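PDB 6U83: outer membrane associated protein from Francisella tularensis subsp. tularensis, which probably binds peptidoglycan through the OmpA-like domain held in this crystal and may, as the full-length protein, act as a porin in the outer membrane. Local coordinates for residues 33-38 against 48-53; 56-61 against 80-85; 92-97 against 162-167. All coordinates share one frame; numbering follows the deposited sequence.

How the contacts relate
Followed from the N terminus, the three contacts come in series, each closing before the next opens, so none nests in or crosses another. Contact 1 closes a short loop by joining 33-34 to strand 46-52 with a disulfide beside the pairing. A tight turn then leads into strand 55-63, whose residues 56-61 pack on helix 73-89 in contact 2, closing the connection between that strand and the helix; backbone bonds such as C48 O to Y59 N connect these two contacts. Contact 3 spans much more sequence, bringing strand 94-98 against strand 161-172. That last strand also neighbours 55-63, where L60 N meets A164 O, so all three contacts reach one mixed sheet.

Contact 1: 33-38 against 48-53; sequences KQCEGN and CYTING
Q34 and Y49 lie side by side in a short parallel pairing, their CA atoms 4.7 Å apart, which loosely adds the short strand 33-34 to the mixed sheet of this OmpA-like domain. Y49 supplies both bonds of the ladder: its N donates to K33 O at 3.0 Å, and its O accepts from C35 N at 2.9 Å, so the two bonds bracket Q34. The Y49 ring folds back over this backbone because CG sits between the backbone N and the carbonyl carbon (chi1 69°). One face of the ring then receives Q34 CA above its centre, while Q34 CB makes a CH-pi contact 3.9 Å from the ring centroid. Beyond CB the glutamine chain is extended, and its amide plane is inclined 60° to the ring.

Next to the bonded pair, the C35-C48 disulfide joins the two segments covalently, with a torsion of 91° about the S-S bond, close to the relaxed value. It lies where 33-38 passes from the short strand into loop. Y59 of the next strand touches C35, and F39 packs on C48. On the disulfide side, T50 CG2 rests 4.1 Å from C35 SG.

Contact 2: 56-61 against 80-85; sequences VTVYLD and ASFVNF
F82 and F85 both hold CG opposite the backbone N (chi1 -168° and 176°), which sends the two rings, about one helical turn apart, toward the strand, where V58 meets them both. V58 has CG1 opposite its own N, and its two methyls divide the work. CG1 reaches the edge of the F82 ring, 3.8 Å from CD1, whereas CG2 lies over the face of F85, 3.6 Å from the ring centroid, in a CH-pi contact. Each ring also has a second partner from the strand. L60 crosses F82 at about a right angle and lays CB over one face, 4.0 Å from the centroid, while its CD1 leans on F82 CB. V56 CG1 meets the edge of F85 at CZ, 3.8 Å away. The strand backbone takes part as well: V58 O stands in the plane of the F82 ring, 3.8 Å from CE1.

No hydrogen bond joins the two segments; the hold is mainly apolar, with V56, V58 and L60 facing the helix. This is the helix-on-sheet layer of an alpha/beta sandwich, the strand and helix axes coming within 9.3 Å at 152° between their directions. Helix 73-89 is the connection from strand 55-63 to strand 94-98, with strand 161-172 lying between those two in the sheet. Around the contact, A164 of strand 161-172 and M128 of helix 110-130 pack on F82, P29 touches F85, and V56 extends the apolar layer to Y49 and L170.

Contact 3: 92-97 against 162-167; sequences SSVTVK and VEASVS
K97 O takes the shortest polar bond of the contact, 2.7 Å from E163 N, which approaches in the carbonyl plane; V162 CA adds a CA-H...O contact to the same oxygen at 3.1 Å. The return bond, K97 N to E163 O, measures 2.9 Å and is nearly straight, with 167° at the hydrogen. K97 and E163 thus form a hydrogen-bonded antiparallel pair between neighbouring strands in the mixed sheet of the OmpA-like alpha/beta domain. Towards V94 and V166 the strands draw apart, and their CA atoms stand 6.7 Å from each other. Between the bonded pair and that end, A164 CB lies 3.3 Å from T95 O, and beyond it methyl groups continue the contact.

V94 and V166 cross at about a right angle, CG2 of V94 meeting CG1 of V166 at 3.6 Å. At the other end V96 CG1 touches V162 CG1 at 3.5 Å. K97 has CG opposite its carbonyl carbon (chi1 -58°) and stretches its chain away from E163, leaving NZ 6.5 Å from E163 OE1; E163 OE2 instead forms a salt bridge with R161.

Strand 94-98 lies between 161-172 and the parallel strand 138-142, whose I139 and K141 bond the V96 backbone. The valines face two helices: V94 packs on F82 and I86 of helix 73-89, and V96 on A121 and V124 of helix 110-130. V162 also touches R120 of that helix, a residue of the D-alanine pocket.

Contact 1: 33-38 against 48-53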
loop_
_atom_site.group_PDB
_atom_site.type_symbol
_atom_site.label_atom_id
_atom_site.label_comp_id
_atom_site.label_asym_id
_atom_site.label_seq_id
_atom_site.Cartn_x
_atom_site.Cartn_y
_atom_site.Cartn_z
ATOM N N LYS A 33 0.699 -11.774 6.174
ATOM C CA LYS A 33 -0.371 -12.583 6.738
ATOM C C LYS A 33 -1.687 -12.257 6.049
ATOM O O LYS A 33 -1.829 -11.218 5.409
ATOM C CB LYS A 33 -0.491 -12.349 8.244
ATOM C CG LYS A 33 0.857 -12.316 8.970
ATOM C CD LYS A 33 1.692 -13.565 8.669
ATOM C CE LYS A 33 2.800 -13.782 9.697
ATOM N NZ LYS A 33 2.753 -15.180 10.225
ATOM N N GLN A 34 -2.657 -13.158 6.188
ATOM C CA GLN A 34 -3.940 -12.974 5.522
ATOM C C GLN A 34 -4.681 -11.775 6.100
ATOM O O GLN A 34 -4.651 -11.535 7.307
ATOM C CB GLN A 34 -4.791 -14.233 5.663
ATOM C CG GLN A 34 -6.141 -14.139 4.974
ATOM C CD GLN A 34 -6.990 -15.368 5.205
ATOM O OE1 GLN A 34 -7.550 -15.550 6.282
ATOM N NE2 GLN A 34 -7.076 -16.230 4.197
ATOM N N CYS A 35 -5.347 -11.015 5.230
ATOM C CA CYS A 35 -6.061 -9.822 5.670
ATOM C C CYS A 35 -7.212 -10.191 6.599
ATOM O O CYS A 35 -7.999 -11.091 6.302
ATOM C CB CYS A 35 -6.605 -9.026 4.478
ATOM S SG CYS A 35 -5.383 -8.303 3.337
ATOM N N GLU A 36 -7.299 -9.492 7.725
ATOM C CA GLU A 36 -8.443 -9.541 8.620
ATOM C C GLU A 36 -9.572 -8.677 8.067
ATOM O O GLU A 36 -9.381 -7.868 7.160
ATOM C CB GLU A 36 -8.044 -9.050 10.011
ATOM C CG GLU A 36 -7.424 -7.654 9.984
ATOM C CD GLU A 36 -7.309 -7.010 11.360
ATOM O OE1 GLU A 36 -7.294 -7.747 12.373
ATOM O OE2 GLU A 36 -7.238 -5.760 11.425
ATOM N N GLY A 37 -10.761 -8.842 8.631
ATOM C CA GLY A 37 -11.860 -7.977 8.255
ATOM C C GLY A 37 -11.539 -6.518 8.517
ATOM O O GLY A 37 -11.045 -6.177 9.598
ATOM N N ASN A 38 -11.798 -5.651 7.533
ATOM C CA ASN A 38 -11.537 -4.212 7.646
ATOM C C ASN A 38 -10.078 -3.932 7.992
ATOM O O ASN A 38 -9.769 -3.232 8.960
ATOM C CB ASN A 38 -12.465 -3.562 8.669
ATOM C CG ASN A 38 -13.632 -2.873 8.024
ATOM O OD1 ASN A 38 -13.604 -2.574 6.830
ATOM N ND2 ASN A 38 -14.668 -2.606 8.806
ATOM N N CYS A 48 -1.017 -7.214 3.700
ATOM C CA CYS A 48 -1.688 -8.487 3.926
ATOM C C CYS A 48 -2.140 -9.069 2.582
ATOM O O CYS A 48 -2.076 -8.404 1.537
ATOM C CB CYS A 48 -2.838 -8.317 4.930
ATOM S SG CYS A 48 -4.140 -7.126 4.487
ATOM N N TYR A 49 -2.568 -10.343 2.600
ATOM C CA TYR A 49 -2.965 -11.042 1.377
ATOM C C TYR A 49 -4.383 -11.591 1.485
ATOM O O TYR A 49 -4.855 -11.924 2.574
ATOM C CB TYR A 49 -1.997 -12.215 1.024
ATOM C CG TYR A 49 -2.043 -13.399 1.978
ATOM C CD1 TYR A 49 -3.039 -14.361 1.887
ATOM C CD2 TYR A 49 -1.080 -13.559 2.966
ATOM C CE1 TYR A 49 -3.086 -15.430 2.763
ATOM C CE2 TYR A 49 -1.119 -14.624 3.845
ATOM C CZ TYR A 49 -2.121 -15.554 3.737
ATOM O OH TYR A 49 -2.170 -16.619 4.603
ATOM N N THR A 50 -5.058 -11.698 0.337
ATOM C CA THR A 50 -6.241 -12.542 0.206
ATOM C C THR A 50 -6.017 -13.530 -0.927
ATOM O O THR A 50 -5.247 -13.271 -1.857
ATOM C CB THR A 50 -7.528 -11.763 -0.082
ATOM O OG1 THR A 50 -7.528 -11.349 -1.453
ATOM C CG2 THR A 50 -7.633 -10.551 0.813
ATOM N N ILE A 51 -6.691 -14.665 -0.842
ATOM C CA ILE A 51 -6.642 -15.676 -1.881
ATOM C C ILE A 51 -8.017 -15.749 -2.517
ATOM O O ILE A 51 -9.040 -15.683 -1.824
ATOM C CB ILE A 51 -6.208 -17.045 -1.325
ATOM C CG1 ILE A 51 -4.848 -16.929 -0.639
ATOM C CG2 ILE A 51 -6.150 -18.076 -2.436
ATOM C CD1 ILE A 51 -4.577 -18.097 0.313
ATOM N N ASN A 52 -8.040 -15.846 -3.845
ATOM C CA ASN A 52 -9.263 -16.015 -4.630
ATOM C C ASN A 52 -8.932 -17.102 -5.642
ATOM O O ASN A 52 -8.272 -16.847 -6.651
ATOM C CB ASN A 52 -9.694 -14.711 -5.290
ATOM C CG ASN A 52 -10.116 -13.660 -4.276
ATOM O OD1 ASN A 52 -11.229 -13.715 -3.747
ATOM N ND2 ASN A 52 -9.226 -12.698 -3.995
ATOM N N GLY A 53 -9.369 -18.319 -5.341
ATOM C CA GLY A 53 -8.987 -19.478 -6.116
ATOM C C GLY A 53 -7.547 -19.880 -5.872
ATOM O O GLY A 53 -7.192 -20.346 -4.785
#

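Contact 2: 56-61 against 80-85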
loop_
_atom_site.group_PDB
_atom_site.type_symbol
_atom_site.label_atom_id
_atom_site.label_comp_id
_atom_site.label_asym_id
_atom_site.label_seq_id
_atom_site.Cartn_x
_atom_site.Cartn_y
_atom_site.Cartn_z
ATOM N N VAL A 56 -3.297 -15.032 -5.651
ATOM C CA VAL A 56 -3.138 -14.310 -4.398
ATOM C C VAL A 56 -3.039 -12.822 -4.717
ATOM O O VAL A 56 -2.510 -12.435 -5.765
ATOM C CB VAL A 56 -1.914 -14.818 -3.602
ATOM C CG1 VAL A 56 -0.620 -14.605 -4.371
ATOM C CG2 VAL A 56 -1.847 -14.158 -2.235
ATOM N N THR A 57 -3.597 -11.994 -3.836
ATOM C CA THR A 57 -3.534 -10.547 -3.966
ATOM C C THR A 57 -2.987 -9.974 -2.673
ATOM O O THR A 57 -3.508 -10.274 -1.593
ATOM C CB THR A 57 -4.907 -9.939 -4.264
ATOM O OG1 THR A 57 -5.448 -10.545 -5.442
ATOM C CG2 THR A 57 -4.780 -8.430 -4.483
ATOM N N VAL A 58 -1.946 -9.150 -2.784
ATOM C CA VAL A 58 -1.308 -8.533 -1.632
ATOM C C VAL A 58 -1.679 -7.062 -1.622
ATOM O O VAL A 58 -1.626 -6.393 -2.657
ATOM C CB VAL A 58 0.221 -8.730 -1.650
ATOM C CG1 VAL A 58 0.856 -8.057 -0.444
ATOM C CG2 VAL A 58 0.565 -10.205 -1.641
ATOM N N TYR A 59 -2.090 -6.571 -0.463
ATOM C CA TYR A 59 -2.408 -5.170 -0.272
ATOM C C TYR A 59 -1.351 -4.513 0.597
ATOM O O TYR A 59 -0.726 -5.164 1.438
ATOM C CB TYR A 59 -3.766 -4.992 0.391
ATOM C CG TYR A 59 -4.877 -5.562 -0.418
ATOM C CD1 TYR A 59 -5.206 -6.907 -0.330
ATOM C CD2 TYR A 59 -5.605 -4.760 -1.275
ATOM C CE1 TYR A 59 -6.236 -7.433 -1.079
ATOM C CE2 TYR A 59 -6.631 -5.274 -2.029
ATOM C CZ TYR A 59 -6.944 -6.608 -1.930
ATOM O OH TYR A 59 -7.972 -7.112 -2.688
ATOM N N LEU A 60 -1.172 -3.211 0.389
ATOM C CA LEU A 60 -0.282 -2.383 1.188
ATOM C C LEU A 60 -1.049 -1.149 1.629
ATOM O O LEU A 60 -1.594 -0.421 0.791
ATOM C CB LEU A 60 0.950 -1.981 0.386
ATOM C CG LEU A 60 1.912 -0.999 1.025
ATOM C CD1 LEU A 60 2.918 -1.750 1.843
ATOM C CD2 LEU A 60 2.592 -0.167 -0.059
ATOM N N ASP A 61 -1.104 -0.921 2.942
ATOM C CA ASP A 61 -1.713 0.285 3.501
ATOM C C ASP A 61 -0.697 0.880 4.470
ATOM O O ASP A 61 -0.629 0.483 5.636
ATOM C CB ASP A 61 -3.054 -0.025 4.166
ATOM C CG ASP A 61 -3.812 1.230 4.547
ATOM O OD1 ASP A 61 -3.215 2.314 4.484
ATOM O OD2 ASP A 61 -5.004 1.146 4.903
ATOM N N ALA A 80 8.916 -3.219 2.437
ATOM C CA ALA A 80 9.965 -4.178 2.112
ATOM C C ALA A 80 9.387 -5.543 1.778
ATOM O O ALA A 80 9.827 -6.195 0.826
ATOM C CB ALA A 80 10.940 -4.295 3.282
ATOM N N SER A 81 8.408 -6.000 2.561
ATOM C CA SER A 81 7.776 -7.281 2.270
ATOM C C SER A 81 6.941 -7.208 1.004
ATOM O O SER A 81 6.891 -8.167 0.225
ATOM C CB SER A 81 6.909 -7.715 3.443
ATOM O OG SER A 81 7.721 -8.106 4.531
ATOM N N PHE A 82 6.254 -6.087 0.804
ATOM C CA PHE A 82 5.522 -5.863 -0.435
ATOM C C PHE A 82 6.445 -5.991 -1.637
ATOM O O PHE A 82 6.121 -6.669 -2.617
ATOM C CB PHE A 82 4.887 -4.476 -0.381
ATOM C CG PHE A 82 3.878 -4.226 -1.445
ATOM C CD1 PHE A 82 2.681 -4.905 -1.446
ATOM C CD2 PHE A 82 4.107 -3.281 -2.415
ATOM C CE1 PHE A 82 1.745 -4.661 -2.400
ATOM C CE2 PHE A 82 3.171 -3.037 -3.369
ATOM C CZ PHE A 82 1.986 -3.729 -3.363
ATOM N N VAL A 83 7.615 -5.349 -1.572
ATOM C CA VAL A 83 8.554 -5.380 -2.690
ATOM C C VAL A 83 9.106 -6.786 -2.888
ATOM O O VAL A 83 9.268 -7.250 -4.027
ATOM C CB VAL A 83 9.675 -4.350 -2.462
ATOM C CG1 VAL A 83 10.782 -4.517 -3.485
ATOM C CG2 VAL A 83 9.107 -2.935 -2.506
ATOM N N ASN A 84 9.401 -7.486 -1.786
ATOM C CA ASN A 84 9.916 -8.852 -1.855
ATOM C C ASN A 84 8.962 -9.772 -2.610
ATOM O O ASN A 84 9.399 -10.690 -3.317
ATOM C CB ASN A 84 10.161 -9.381 -0.436
ATOM C CG ASN A 84 11.418 -10.225 -0.326
ATOM O OD1 ASN A 84 12.516 -9.698 -0.131
ATOM N ND2 ASN A 84 11.266 -11.543 -0.439
ATOM N N PHE A 85 7.658 -9.531 -2.481
ATOM C CA PHE A 85 6.672 -10.302 -3.227
ATOM C C PHE A 85 6.682 -9.925 -4.704
ATOM O O PHE A 85 6.592 -10.799 -5.577
ATOM C CB PHE A 85 5.300 -10.067 -2.604
ATOM C CG PHE A 85 4.167 -10.738 -3.325
ATOM C CD1 PHE A 85 3.979 -12.099 -3.227
ATOM C CD2 PHE A 85 3.257 -9.993 -4.045
ATOM C CE1 PHE A 85 2.924 -12.710 -3.860
ATOM C CE2 PHE A 85 2.201 -10.600 -4.685
ATOM C CZ PHE A 85 2.034 -11.962 -4.590
#

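Contact 3: 92-97 against 162-167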
loop_
_atom_site.group_PDB
_atom_site.type_symbol
_atom_site.label_atom_id
_atom_site.label_comp_id
_atom_site.label_asym_id
_atom_site.label_seq_id
_atom_site.Cartn_x
_atom_site.Cartn_y
_atom_site.Cartn_z
ATOM N N SER A 92 4.921 -7.088 -13.072
ATOM C CA SER A 92 5.333 -6.099 -14.063
ATOM C C SER A 92 5.389 -4.691 -13.479
ATOM O O SER A 92 6.438 -4.036 -13.513
ATOM C CB SER A 92 4.376 -6.159 -15.256
ATOM O OG SER A 92 3.056 -6.430 -14.802
ATOM N N SER A 93 4.262 -4.197 -12.965
ATOM C CA SER A 93 4.163 -2.811 -12.528
ATOM C C SER A 93 3.235 -2.698 -11.328
ATOM O O SER A 93 2.346 -3.532 -11.131
ATOM C CB SER A 93 3.650 -1.898 -13.654
ATOM O OG SER A 93 2.255 -1.673 -13.529
ATOM N N VAL A 94 3.444 -1.643 -10.538
ATOM C CA VAL A 94 2.667 -1.375 -9.331
ATOM C C VAL A 94 2.248 0.082 -9.334
ATOM O O VAL A 94 3.084 0.971 -9.512
ATOM C CB VAL A 94 3.462 -1.666 -8.045
ATOM C CG1 VAL A 94 2.557 -1.510 -6.839
ATOM C CG2 VAL A 94 4.057 -3.038 -8.086
ATOM N N THR A 95 0.973 0.331 -9.079
ATOM C CA THR A 95 0.473 1.686 -8.925
ATOM C C THR A 95 0.426 2.036 -7.450
ATOM O O THR A 95 -0.227 1.343 -6.664
ATOM C CB THR A 95 -0.906 1.821 -9.554
ATOM O OG1 THR A 95 -0.790 1.544 -10.952
ATOM C CG2 THR A 95 -1.430 3.233 -9.352
ATOM N N VAL A 96 1.108 3.115 -7.081
ATOM C CA VAL A 96 1.218 3.562 -5.700
ATOM C C VAL A 96 0.346 4.804 -5.545
ATOM O O VAL A 96 0.637 5.854 -6.134
ATOM C CB VAL A 96 2.676 3.848 -5.330
ATOM C CG1 VAL A 96 2.755 4.377 -3.933
ATOM C CG2 VAL A 96 3.498 2.581 -5.465
ATOM N N LYS A 97 -0.715 4.700 -4.744
ATOM C CA LYS A 97 -1.721 5.752 -4.611
ATOM C C LYS A 97 -1.612 6.412 -3.240
ATOM O O LYS A 97 -1.691 5.733 -2.213
ATOM C CB LYS A 97 -3.122 5.179 -4.806
ATOM C CG LYS A 97 -3.315 4.494 -6.142
ATOM C CD LYS A 97 -4.655 3.808 -6.173
ATOM C CE LYS A 97 -4.944 3.266 -7.551
ATOM N NZ LYS A 97 -6.276 2.594 -7.612
ATOM N N VAL A 162 -0.881 5.695 1.968
ATOM C CA VAL A 162 -0.575 5.229 0.624
ATOM C C VAL A 162 -1.098 3.807 0.489
ATOM O O VAL A 162 -0.952 2.996 1.406
ATOM C CB VAL A 162 0.941 5.276 0.344
ATOM C CG1 VAL A 162 1.300 4.340 -0.778
ATOM C CG2 VAL A 162 1.348 6.660 -0.032
ATOM N N GLU A 163 -1.713 3.504 -0.649
ATOM C CA GLU A 163 -2.265 2.184 -0.919
ATOM C C GLU A 163 -1.728 1.633 -2.232
ATOM O O GLU A 163 -1.450 2.385 -3.173
ATOM C CB GLU A 163 -3.787 2.209 -1.022
ATOM C CG GLU A 163 -4.509 2.735 0.183
ATOM C CD GLU A 163 -5.999 2.571 0.018
ATOM O OE1 GLU A 163 -6.434 2.233 -1.114
ATOM O OE2 GLU A 163 -6.729 2.771 1.013
ATOM N N ALA A 164 -1.637 0.305 -2.297
ATOM C CA ALA A 164 -1.293 -0.402 -3.524
ATOM C C ALA A 164 -1.734 -1.851 -3.386
ATOM O O ALA A 164 -1.785 -2.387 -2.275
ATOM C CB ALA A 164 0.206 -0.336 -3.813
ATOM N N SER A 165 -2.041 -2.479 -4.523
ATOM C CA SER A 165 -2.376 -3.891 -4.550
ATOM C C SER A 165 -1.873 -4.509 -5.848
ATOM O O SER A 165 -1.997 -3.912 -6.915
ATOM C CB SER A 165 -3.888 -4.106 -4.399
ATOM O OG SER A 165 -4.621 -3.349 -5.342
ATOM N N VAL A 166 -1.305 -5.711 -5.741
ATOM C CA VAL A 166 -0.849 -6.484 -6.890
ATOM C C VAL A 166 -1.333 -7.923 -6.742
ATOM O O VAL A 166 -1.594 -8.397 -5.634
ATOM C CB VAL A 166 0.688 -6.427 -7.034
ATOM C CG1 VAL A 166 1.138 -5.016 -7.386
ATOM C CG2 VAL A 166 1.349 -6.870 -5.755
ATOM N N SER A 167 -1.458 -8.618 -7.867
ATOM C CA SER A 167 -1.933 -9.990 -7.886
ATOM C C SER A 167 -0.982 -10.859 -8.688
ATOM O O SER A 167 -0.292 -10.393 -9.594
ATOM C CB SER A 167 -3.337 -10.101 -8.487
ATOM O OG SER A 167 -4.244 -9.323 -7.739
#